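Local coordinates for protein naphthalene dioxygenase small subunit (Rhodococcus sp., PDB 2B1X) that serves as the small (beta) subunit of naphthalene 1,2-dioxygenase, a Rieske non-heme iron oxygenase, probably as a structural partner of the large subunit, at residues K30-L35 against R77-E82; P91-R96 against R123-V128; R96-N101 against N118-R123. All coordinates share one frame; numbering follows the deposited sequence.

Contact 1 (K30-L35 against R77-E82)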
loop_
_atom_site.group_PDB
_atom_site.type_symbol
_atom_site.label_atom_id
_atom_site.label_comp_id
_atom_site.label_asym_id
_atom_site.label_seq_id
_atom_site.Cartn_x
_atom_site.Cartn_y
_atom_site.Cartn_z
ATOM N N LYS B 30 -28.955 4.463 4.367
ATOM C CA LYS B 30 -30.397 4.710 4.214
ATOM C C LYS B 30 -30.823 4.626 2.755
ATOM O O LYS B 30 -31.199 5.632 2.155
ATOM C CB LYS B 30 -30.785 6.073 4.814
ATOM C CG LYS B 30 -30.570 6.118 6.315
ATOM C CD LYS B 30 -30.928 7.437 6.943
ATOM C CE LYS B 30 -30.763 7.344 8.460
ATOM N NZ LYS B 30 -30.886 8.685 9.126
ATOM N N TYR B 31 -30.756 3.425 2.193
ATOM C CA TYR B 31 -31.006 3.225 0.762
ATOM C C TYR B 31 -32.457 3.505 0.291
ATOM O O TYR B 31 -32.681 4.058 -0.793
ATOM C CB TYR B 31 -30.563 1.821 0.372
ATOM C CG TYR B 31 -29.050 1.637 0.520
ATOM C CD1 TYR B 31 -28.515 0.853 1.550
ATOM C CD2 TYR B 31 -28.171 2.268 -0.353
ATOM C CE1 TYR B 31 -27.107 0.678 1.694
ATOM C CE2 TYR B 31 -26.790 2.115 -0.231
ATOM C CZ TYR B 31 -26.260 1.316 0.795
ATOM O OH TYR B 31 -24.887 1.176 0.910
ATOM N N ARG B 32 -33.418 3.149 1.138
ATOM C CA ARG B 32 -34.833 3.327 0.835
ATOM C C ARG B 32 -35.148 4.823 0.747
ATOM O O ARG B 32 -35.805 5.276 -0.193
ATOM C CB ARG B 32 -35.682 2.618 1.899
ATOM C CG ARG B 32 -37.209 2.746 1.740
ATOM C CD ARG B 32 -37.730 2.408 0.360
ATOM N NE ARG B 32 -37.467 1.030 -0.047
ATOM C CZ ARG B 32 -37.831 0.516 -1.225
ATOM N NH1 ARG B 32 -38.494 1.266 -2.109
ATOM N NH2 ARG B 32 -37.548 -0.746 -1.520
ATOM N N GLU B 33 -34.633 5.587 1.706
ATOM C CA GLU B 33 -34.743 7.047 1.671
ATOM C C GLU B 33 -34.067 7.657 0.457
ATOM O O GLU B 33 -34.601 8.574 -0.130
ATOM C CB GLU B 33 -34.163 7.677 2.936
ATOM C CG GLU B 33 -34.984 7.357 4.173
ATOM C CD GLU B 33 -34.590 8.194 5.377
ATOM O OE1 GLU B 33 -34.440 9.437 5.236
ATOM O OE2 GLU B 33 -34.436 7.603 6.473
ATOM N N TRP B 34 -32.887 7.155 0.104
ATOM C CA TRP B 34 -32.175 7.645 -1.067
ATOM C C TRP B 34 -33.003 7.389 -2.333
ATOM O O TRP B 34 -33.084 8.247 -3.223
ATOM C CB TRP B 34 -30.800 6.986 -1.185
ATOM C CG TRP B 34 -30.041 7.446 -2.396
ATOM C CD1 TRP B 34 -29.223 8.550 -2.500
ATOM C CD2 TRP B 34 -30.053 6.842 -3.678
ATOM N NE1 TRP B 34 -28.717 8.643 -3.774
ATOM C CE2 TRP B 34 -29.214 7.611 -4.521
ATOM C CE3 TRP B 34 -30.677 5.709 -4.209
ATOM C CZ2 TRP B 34 -28.979 7.278 -5.871
ATOM C CZ3 TRP B 34 -30.460 5.392 -5.569
ATOM C CH2 TRP B 34 -29.618 6.174 -6.371
ATOM N N LEU B 35 -33.619 6.210 -2.409
ATOM C CA LEU B 35 -34.394 5.846 -3.581
ATOM C C LEU B 35 -35.520 6.858 -3.875
ATOM O O LEU B 35 -35.866 7.073 -5.027
ATOM C CB LEU B 35 -34.931 4.413 -3.452
ATOM C CG LEU B 35 -35.416 3.752 -4.751
ATOM C CD1 LEU B 35 -34.287 3.670 -5.800
ATOM C CD2 LEU B 35 -36.024 2.385 -4.475
ATOM N N ARG B 77 -31.748 -3.004 -6.855
ATOM C CA ARG B 77 -30.477 -2.862 -6.122
ATOM C C ARG B 77 -30.785 -2.608 -4.645
ATOM O O ARG B 77 -30.175 -3.230 -3.776
ATOM C CB ARG B 77 -29.639 -1.717 -6.738
ATOM C CG ARG B 77 -28.151 -1.707 -6.423
ATOM C CD ARG B 77 -27.336 -0.673 -7.258
ATOM N NE ARG B 77 -27.380 -0.945 -8.707
ATOM C CZ ARG B 77 -26.675 -1.909 -9.326
ATOM N NH1 ARG B 77 -25.833 -2.686 -8.648
ATOM N NH2 ARG B 77 -26.804 -2.097 -10.640
ATOM N N VAL B 78 -31.769 -1.742 -4.373
ATOM C CA VAL B 78 -32.148 -1.395 -3.003
ATOM C C VAL B 78 -32.926 -2.552 -2.372
ATOM O O VAL B 78 -32.699 -2.924 -1.222
ATOM C CB VAL B 78 -32.945 -0.061 -2.939
ATOM C CG1 VAL B 78 -33.528 0.196 -1.537
ATOM C CG2 VAL B 78 -32.074 1.123 -3.400
ATOM N N LEU B 79 -33.831 -3.144 -3.124
ATOM C CA LEU B 79 -34.576 -4.289 -2.607
ATOM C C LEU B 79 -33.588 -5.384 -2.190
ATOM O O LEU B 79 -33.780 -6.017 -1.185
ATOM C CB LEU B 79 -35.578 -4.820 -3.633
ATOM C CG LEU B 79 -36.840 -3.971 -3.798
ATOM C CD1 LEU B 79 -37.543 -4.291 -5.147
ATOM C CD2 LEU B 79 -37.790 -4.181 -2.597
ATOM N N ARG B 80 -32.529 -5.584 -2.963
ATOM C CA ARG B 80 -31.564 -6.631 -2.652
ATOM C C ARG B 80 -30.913 -6.352 -1.293
ATOM O O ARG B 80 -30.836 -7.225 -0.442
ATOM C CB ARG B 80 -30.506 -6.721 -3.744
ATOM C CG ARG B 80 -29.702 -8.009 -3.719
ATOM C CD ARG B 80 -28.543 -8.009 -4.686
ATOM N NE ARG B 80 -27.311 -7.557 -4.080
ATOM C CZ ARG B 80 -26.580 -8.282 -3.232
ATOM N NH1 ARG B 80 -26.956 -9.496 -2.883
ATOM N NH2 ARG B 80 -25.433 -7.801 -2.765
ATOM N N LEU B 81 -30.490 -5.109 -1.098
ATOM C CA LEU B 81 -29.871 -4.676 0.161
ATOM C C LEU B 81 -30.801 -4.741 1.379
ATOM O O LEU B 81 -30.319 -4.718 2.505
ATOM C CB LEU B 81 -29.262 -3.281 0.002
ATOM C CG LEU B 81 -28.085 -3.191 -0.972
ATOM C CD1 LEU B 81 -27.877 -1.771 -1.473
ATOM C CD2 LEU B 81 -26.759 -3.762 -0.342
ATOM N N GLU B 82 -32.107 -4.851 1.146
ATOM C CA GLU B 82 -33.107 -4.969 2.203
ATOM C C GLU B 82 -33.438 -6.429 2.540
ATOM O O GLU B 82 -34.226 -6.679 3.452
ATOM C CB GLU B 82 -34.396 -4.233 1.818
ATOM C CG GLU B 82 -34.281 -2.712 1.782
ATOM C CD GLU B 82 -35.550 -2.036 1.279
ATOM O OE1 GLU B 82 -36.301 -2.657 0.487
ATOM O OE2 GLU B 82 -35.806 -0.876 1.685
#
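Arg32 and Glu82 form a two-pronged salt bridge across this helix pair. The guanidinium presents its side: NE gives a hydrogen bond to Glu82 OE2 (3.1 Å) and NH2 one to Glu82 OE1 (3.0 Å), both nearly straight. Each carboxylate oxygen is met on its syn side. The oxygens lie close to the guanidinium plane, but the two flat groups are turned 31° against each other, so the nitrogens sit somewhat out of the carboxylate plane. Arg32 starts with CG anti to its own N (chi1 178°) and then bends at chi2 and chi3, which folds the guanidinium back toward the partner helix; Glu82 reaches it with a chain extended beyond CG. Both residues are exposed, so the bridge sits on the outer side of the interface. Leu79 CD2 comes to the guanidinium edge, 3.6 Å from Arg32 NH2, and Val78 CG1 lies over one face. Further in, Val78 fits against the start of helix 31-35, its CG1 3.9 Å from Tyr31 CB, and its CG2 meets Leu35 CD1. Leu81 CD1 sits almost exactly over the centre of the Tyr31 ring, 3.9 Å from the centroid, a CH-pi contact. The arrangement is a nearly antiparallel helix pair, in which the axes of 31-35 and 77-81 approach to 9.9 Å, with an apolar interior and a salt bridge on its exposed side, within the NTF2-like fold of the beta subunit.

Contact 2 (P91-R96 against R123-V128)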
loop_
_atom_site.group_PDB
_atom_site.type_symbol
_atom_site.label_atom_id
_atom_site.label_comp_id
_atom_site.label_asym_id
_atom_site.label_seq_id
_atom_site.Cartn_x
_atom_site.Cartn_y
_atom_site.Cartn_z
ATOM N N PRO B 91 -21.924 -7.969 6.706
ATOM C CA PRO B 91 -21.866 -6.610 7.286
ATOM C C PRO B 91 -21.591 -5.453 6.293
ATOM O O PRO B 91 -20.860 -5.633 5.325
ATOM C CB PRO B 91 -20.677 -6.687 8.250
ATOM C CG PRO B 91 -20.497 -8.183 8.511
ATOM C CD PRO B 91 -20.874 -8.860 7.233
ATOM N N PRO B 92 -22.175 -4.293 6.552
ATOM C CA PRO B 92 -21.975 -3.101 5.694
ATOM C C PRO B 92 -20.538 -2.589 5.705
ATOM O O PRO B 92 -19.856 -2.673 6.732
ATOM C CB PRO B 92 -22.915 -2.049 6.298
ATOM C CG PRO B 92 -23.196 -2.514 7.666
ATOM C CD PRO B 92 -23.074 -4.042 7.687
ATOM N N SER B 93 -20.099 -2.086 4.558
ATOM C CA SER B 93 -18.908 -1.274 4.456
ATOM C C SER B 93 -19.108 -0.000 5.303
ATOM O O SER B 93 -20.238 0.447 5.492
ATOM C CB SER B 93 -18.724 -0.816 2.994
ATOM O OG SER B 93 -18.573 -1.898 2.089
ATOM N N ARG B 94 -18.009 0.567 5.800
ATOM C CA ARG B 94 -17.983 1.931 6.298
ATOM C C ARG B 94 -17.543 2.762 5.102
ATOM O O ARG B 94 -16.497 2.512 4.524
ATOM C CB ARG B 94 -16.965 2.089 7.425
ATOM C CG ARG B 94 -17.482 1.642 8.740
ATOM C CD ARG B 94 -17.387 0.154 8.938
ATOM N NE ARG B 94 -16.022 -0.319 8.694
ATOM C CZ ARG B 94 -15.612 -1.546 8.969
ATOM N NH1 ARG B 94 -16.453 -2.400 9.562
ATOM N NH2 ARG B 94 -14.334 -1.898 8.731
ATOM N N SER B 95 -18.372 3.707 4.687
ATOM C CA SER B 95 -17.991 4.531 3.543
ATOM C C SER B 95 -18.099 6.010 3.860
ATOM O O SER B 95 -18.793 6.407 4.784
ATOM C CB SER B 95 -18.922 4.212 2.383
ATOM O OG SER B 95 -20.243 4.551 2.746
ATOM N N ARG B 96 -17.399 6.837 3.079
ATOM C CA ARG B 96 -17.611 8.276 3.150
ATOM C C ARG B 96 -17.552 8.862 1.766
ATOM O O ARG B 96 -16.561 8.679 1.038
ATOM C CB ARG B 96 -16.617 8.960 4.090
ATOM C CG ARG B 96 -16.938 10.455 4.362
ATOM C CD ARG B 96 -16.799 10.815 5.856
ATOM N NE ARG B 96 -17.416 9.745 6.627
ATOM C CZ ARG B 96 -18.712 9.702 6.918
ATOM N NH1 ARG B 96 -19.480 10.724 6.580
ATOM N NH2 ARG B 96 -19.222 8.642 7.572
ATOM N N ARG B 123 -13.630 3.641 1.618
ATOM C CA ARG B 123 -14.336 2.374 1.963
ATOM C C ARG B 123 -13.483 1.399 2.794
ATOM O O ARG B 123 -12.383 1.119 2.397
ATOM C CB ARG B 123 -14.835 1.671 0.677
ATOM C CG ARG B 123 -15.704 0.384 0.919
ATOM C CD ARG B 123 -15.791 -0.547 -0.315
ATOM N NE ARG B 123 -16.898 -1.512 -0.236
ATOM C CZ ARG B 123 -17.249 -2.327 -1.226
ATOM N NH1 ARG B 123 -16.534 -2.351 -2.360
ATOM N NH2 ARG B 123 -18.278 -3.159 -1.070
ATOM N N THR B 124 -13.989 0.926 3.954
ATOM C CA THR B 124 -13.377 -0.199 4.674
ATOM C C THR B 124 -14.420 -1.286 4.933
ATOM O O THR B 124 -15.597 -0.999 5.025
ATOM C CB THR B 124 -12.730 0.210 6.037
ATOM O OG1 THR B 124 -13.745 0.718 6.917
ATOM C CG2 THR B 124 -11.718 1.383 5.891
ATOM N N ARG B 125 -13.951 -2.513 5.091
ATOM C CA ARG B 125 -14.807 -3.654 5.487
ATOM C C ARG B 125 -14.103 -4.516 6.522
ATOM O O ARG B 125 -12.861 -4.690 6.469
ATOM C CB ARG B 125 -15.153 -4.529 4.271
ATOM C CG ARG B 125 -15.963 -3.850 3.177
ATOM C CD ARG B 125 -16.532 -4.826 2.076
ATOM N NE ARG B 125 -17.246 -5.974 2.657
ATOM C CZ ARG B 125 -18.394 -5.904 3.310
ATOM N NH1 ARG B 125 -18.978 -4.728 3.502
ATOM N NH2 ARG B 125 -18.946 -7.016 3.831
ATOM N N GLY B 126 -14.862 -5.021 7.492
ATOM C CA GLY B 126 -14.300 -5.950 8.473
ATOM C C GLY B 126 -13.197 -5.352 9.314
ATOM O O GLY B 126 -13.131 -4.145 9.509
ATOM N N ASP B 127 -12.293 -6.192 9.788
ATOM C CA ASP B 127 -11.271 -5.703 10.702
ATOM C C ASP B 127 -9.881 -5.755 10.112
ATOM O O ASP B 127 -8.914 -5.615 10.827
ATOM C CB ASP B 127 -11.343 -6.452 12.042
ATOM C CG ASP B 127 -10.923 -7.944 11.941
ATOM O OD1 ASP B 127 -10.830 -8.567 10.824
ATOM O OD2 ASP B 127 -10.656 -8.569 12.982
ATOM N N VAL B 128 -9.799 -5.919 8.794
ATOM C CA VAL B 128 -8.522 -5.915 8.097
ATOM C C VAL B 128 -8.013 -4.470 7.910
ATOM O O VAL B 128 -8.784 -3.576 7.556
ATOM C CB VAL B 128 -8.625 -6.744 6.753
ATOM C CG1 VAL B 128 -9.649 -6.093 5.785
ATOM C CG2 VAL B 128 -7.210 -6.950 6.099
HETATM O O HOH W 1 -17.634 -4.504 7.051
#
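Pro91 O is gripped end-on by Arg125, whose NH1 and NH2 both donate to it at 2.8 Å. This is the open end of the beta hairpin formed by strands 94-106 and 112-124, where the pairing finishes with Arg94 and Thr124, a hydrogen-bonded antiparallel pair. Ser93 OG is a second shared acceptor: Arg123 NE reaches it at 2.9 Å along an almost straight bond, and Arg125 NH1 adds a longer one. Glu89, which hydrogen-bonds Ser93 OG and forms a salt bridge with Arg123, completes this cluster; Arg125 NH2 also has a salt bridge to Glu374 of a large subunit. On the sheet face that carries Thr124, Arg94 bends at chi2 and chi3 (82° and 53°), curling its guanidinium back over Thr124 and on to Gly126. NE and NH2 both donate to Thr124 OG1, the nearer being NE at 3.1 Å, and that hydroxyl is also hydrogen-bonded to Asp159 O of the second subunit. A water joins the two loops, donating to Pro92 O and accepting from Gly126 N. Arg94 NH2 makes a further bond to Gly126 O, only 2.7 Å long, in the carbonyl plane and on a lone pair.

Contact 3 (R96-N101 against N118-R123)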
loop_
_atom_site.group_PDB
_atom_site.type_symbol
_atom_site.label_atom_id
_atom_site.label_comp_id
_atom_site.label_asym_id
_atom_site.label_seq_id
_atom_site.Cartn_x
_atom_site.Cartn_y
_atom_site.Cartn_z
ATOM N N ARG B 96 -17.399 6.837 3.079
ATOM C CA ARG B 96 -17.611 8.276 3.150
ATOM C C ARG B 96 -17.552 8.862 1.766
ATOM O O ARG B 96 -16.561 8.679 1.038
ATOM C CB ARG B 96 -16.617 8.960 4.090
ATOM C CG ARG B 96 -16.938 10.455 4.362
ATOM C CD ARG B 96 -16.799 10.815 5.856
ATOM N NE ARG B 96 -17.416 9.745 6.627
ATOM C CZ ARG B 96 -18.712 9.702 6.918
ATOM N NH1 ARG B 96 -19.480 10.724 6.580
ATOM N NH2 ARG B 96 -19.222 8.642 7.572
ATOM N N HIS B 97 -18.613 9.578 1.420
ATOM C CA HIS B 97 -18.690 10.311 0.186
ATOM C C HIS B 97 -18.180 11.735 0.460
ATOM O O HIS B 97 -18.910 12.552 1.023
ATOM C CB HIS B 97 -20.159 10.397 -0.303
ATOM C CG HIS B 97 -20.718 9.109 -0.855
ATOM N ND1 HIS B 97 -20.876 7.971 -0.083
ATOM C CD2 HIS B 97 -21.106 8.768 -2.108
ATOM C CE1 HIS B 97 -21.376 6.992 -0.829
ATOM N NE2 HIS B 97 -21.506 7.444 -2.066
ATOM N N PHE B 98 -16.941 12.031 0.072
ATOM C CA PHE B 98 -16.465 13.407 0.094
ATOM C C PHE B 98 -16.848 14.050 -1.240
ATOM O O PHE B 98 -16.415 13.584 -2.308
ATOM C CB PHE B 98 -14.943 13.457 0.277
ATOM C CG PHE B 98 -14.473 12.871 1.573
ATOM C CD1 PHE B 98 -14.152 11.501 1.661
ATOM C CD2 PHE B 98 -14.404 13.657 2.717
ATOM C CE1 PHE B 98 -13.697 10.923 2.847
ATOM C CE2 PHE B 98 -13.953 13.081 3.943
ATOM C CZ PHE B 98 -13.611 11.720 4.009
ATOM N N VAL B 99 -17.631 15.129 -1.164
ATOM C CA VAL B 99 -18.216 15.787 -2.333
ATOM C C VAL B 99 -17.637 17.214 -2.304
ATOM O O VAL B 99 -17.855 17.969 -1.332
ATOM C CB VAL B 99 -19.764 15.809 -2.238
ATOM C CG1 VAL B 99 -20.363 16.530 -3.387
ATOM C CG2 VAL B 99 -20.373 14.336 -2.136
ATOM N N THR B 100 -16.882 17.570 -3.344
ATOM C CA THR B 100 -16.200 18.855 -3.376
ATOM C C THR B 100 -16.268 19.431 -4.752
ATOM O O THR B 100 -16.713 18.750 -5.699
ATOM C CB THR B 100 -14.681 18.675 -3.062
ATOM O OG1 THR B 100 -14.040 18.111 -4.216
ATOM C CG2 THR B 100 -14.452 17.700 -1.942
ATOM N N ASN B 101 -15.759 20.662 -4.896
ATOM C CA ASN B 101 -15.707 21.312 -6.208
ATOM C C ASN B 101 -17.118 21.319 -6.864
ATOM O O ASN B 101 -17.260 20.939 -8.022
ATOM C CB ASN B 101 -14.743 20.570 -7.155
ATOM C CG ASN B 101 -13.274 20.669 -6.752
ATOM O OD1 ASN B 101 -12.431 21.169 -7.536
ATOM N ND2 ASN B 101 -12.944 20.170 -5.578
ATOM N N ASN B 118 -16.812 16.776 -7.646
ATOM C CA ASN B 118 -15.760 15.790 -7.428
ATOM C C ASN B 118 -16.124 14.863 -6.277
ATOM O O ASN B 118 -16.640 15.311 -5.247
ATOM C CB ASN B 118 -14.429 16.496 -7.174
ATOM C CG ASN B 118 -13.891 17.107 -8.425
ATOM O OD1 ASN B 118 -14.483 16.923 -9.511
ATOM N ND2 ASN B 118 -12.823 17.871 -8.305
ATOM N N LEU B 119 -15.901 13.568 -6.465
ATOM C CA LEU B 119 -16.273 12.588 -5.453
ATOM C C LEU B 119 -15.031 11.833 -5.106
ATOM O O LEU B 119 -14.358 11.288 -5.999
ATOM C CB LEU B 119 -17.351 11.601 -5.943
ATOM C CG LEU B 119 -17.545 10.346 -5.065
ATOM C CD1 LEU B 119 -18.180 10.640 -3.691
ATOM C CD2 LEU B 119 -18.370 9.296 -5.816
ATOM N N LEU B 120 -14.698 11.816 -3.822
ATOM C CA LEU B 120 -13.763 10.823 -3.332
ATOM C C LEU B 120 -14.527 9.894 -2.369
ATOM O O LEU B 120 -15.063 10.331 -1.348
ATOM C CB LEU B 120 -12.531 11.471 -2.683
ATOM C CG LEU B 120 -11.470 10.891 -1.743
ATOM C CD1 LEU B 120 -11.706 9.490 -1.188
ATOM C CD2 LEU B 120 -10.080 11.044 -2.289
ATOM N N LEU B 121 -14.572 8.615 -2.721
ATOM C CA LEU B 121 -15.322 7.653 -1.920
ATOM C C LEU B 121 -14.339 6.777 -1.151
ATOM O O LEU B 121 -13.484 6.147 -1.771
ATOM C CB LEU B 121 -16.207 6.810 -2.829
ATOM C CG LEU B 121 -16.981 5.672 -2.125
ATOM C CD1 LEU B 121 -18.090 6.162 -1.256
ATOM C CD2 LEU B 121 -17.477 4.665 -3.118
ATOM N N TYR B 122 -14.439 6.792 0.189
ATOM C CA TYR B 122 -13.569 6.034 1.062
ATOM C C TYR B 122 -14.308 4.792 1.509
ATOM O O TYR B 122 -15.503 4.868 1.746
ATOM C CB TYR B 122 -13.145 6.899 2.279
ATOM C CG TYR B 122 -12.226 6.204 3.301
ATOM C CD1 TYR B 122 -10.863 6.262 3.185
ATOM C CD2 TYR B 122 -12.758 5.500 4.394
ATOM C CE1 TYR B 122 -10.015 5.654 4.135
ATOM C CE2 TYR B 122 -11.943 4.858 5.318
ATOM C CZ TYR B 122 -10.589 4.933 5.188
ATOM O OH TYR B 122 -9.824 4.304 6.110
ATOM N N ARG B 123 -13.630 3.641 1.618
ATOM C CA ARG B 123 -14.336 2.374 1.963
ATOM C C ARG B 123 -13.483 1.399 2.794
ATOM O O ARG B 123 -12.383 1.119 2.397
ATOM C CB ARG B 123 -14.835 1.671 0.677
ATOM C CG ARG B 123 -15.704 0.384 0.919
ATOM C CD ARG B 123 -15.791 -0.547 -0.315
ATOM N NE ARG B 123 -16.898 -1.512 -0.236
ATOM C CZ ARG B 123 -17.249 -2.327 -1.226
ATOM N NH1 ARG B 123 -16.534 -2.351 -2.360
ATOM N NH2 ARG B 123 -18.278 -3.159 -1.070
#
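Arg96 and Tyr122, Phe98 and Leu120, and Thr100 and Asn118 are the hydrogen-bonded pairs of this antiparallel ladder, each joined by two backbone bonds. The shortest runs from Asn118 N to Thr100 O, 2.8 Å. Between them, at the non-hydrogen-bonded pairs, CA-H...O contacts add to the ladder, as from Leu119 CA to Phe98 O at 3.3 Å. The apolar and aromatic contacts divide between the two faces. On the face of His97, Leu121 CD1 lies over the imidazole, 3.6 Å from the ring centroid in a CH-pi contact. With CG anti to its backbone N (chi1 176°), Leu121 runs alongside His97, and CD1 reaches the ring face. Leu119 CD1 comes to His97 CD2 at 3.8 Å. Hydrogen bonds of ND1 to Asp27 and of NE2 to the Ile171 carbonyl oxygen fix the rotation of the imidazole. On the Phe98 face, Tyr122 CB meets the ring edge at CE1 (4.1 Å), and Arg96 CG rests over one ring face. The polar groups of this face look to other copies of the protein: Arg96 NE forms a salt bridge with Asp159 of the second subunit, and Asn118 OD1 accepts from Arg96 NH1 of the third. Asn118 CB packs against Thr100 OG1 at 3.4 Å. This is an antiparallel beta hairpin at the edge of the curved mixed sheet of an NTF2-like fold, at the contact with neighbouring beta subunits.

How the contacts relate
Along the chain, contact 1 closes before the other two open, since helix 71-81 is followed by strand 94-106. Contacts 2 and 3 belong to one hairpin, strands 94-106 and 112-124. Contact 3 lies on the paired part nearer the turn and contact 2 at the open end. They share Arg96 and Arg123, and their centres are 15 Å apart; Ser95 CB packs on Tyr122 O at 3.5 Å. The helix pair of contact 1 lies about 18 Å from contact 2 and 20 Å from contact 3, centre to centre, without touching either. All three contacts reach the second beta subunit, and contacts 1 and 2 also meet large subunits, so this part of the fold contributes to assembly.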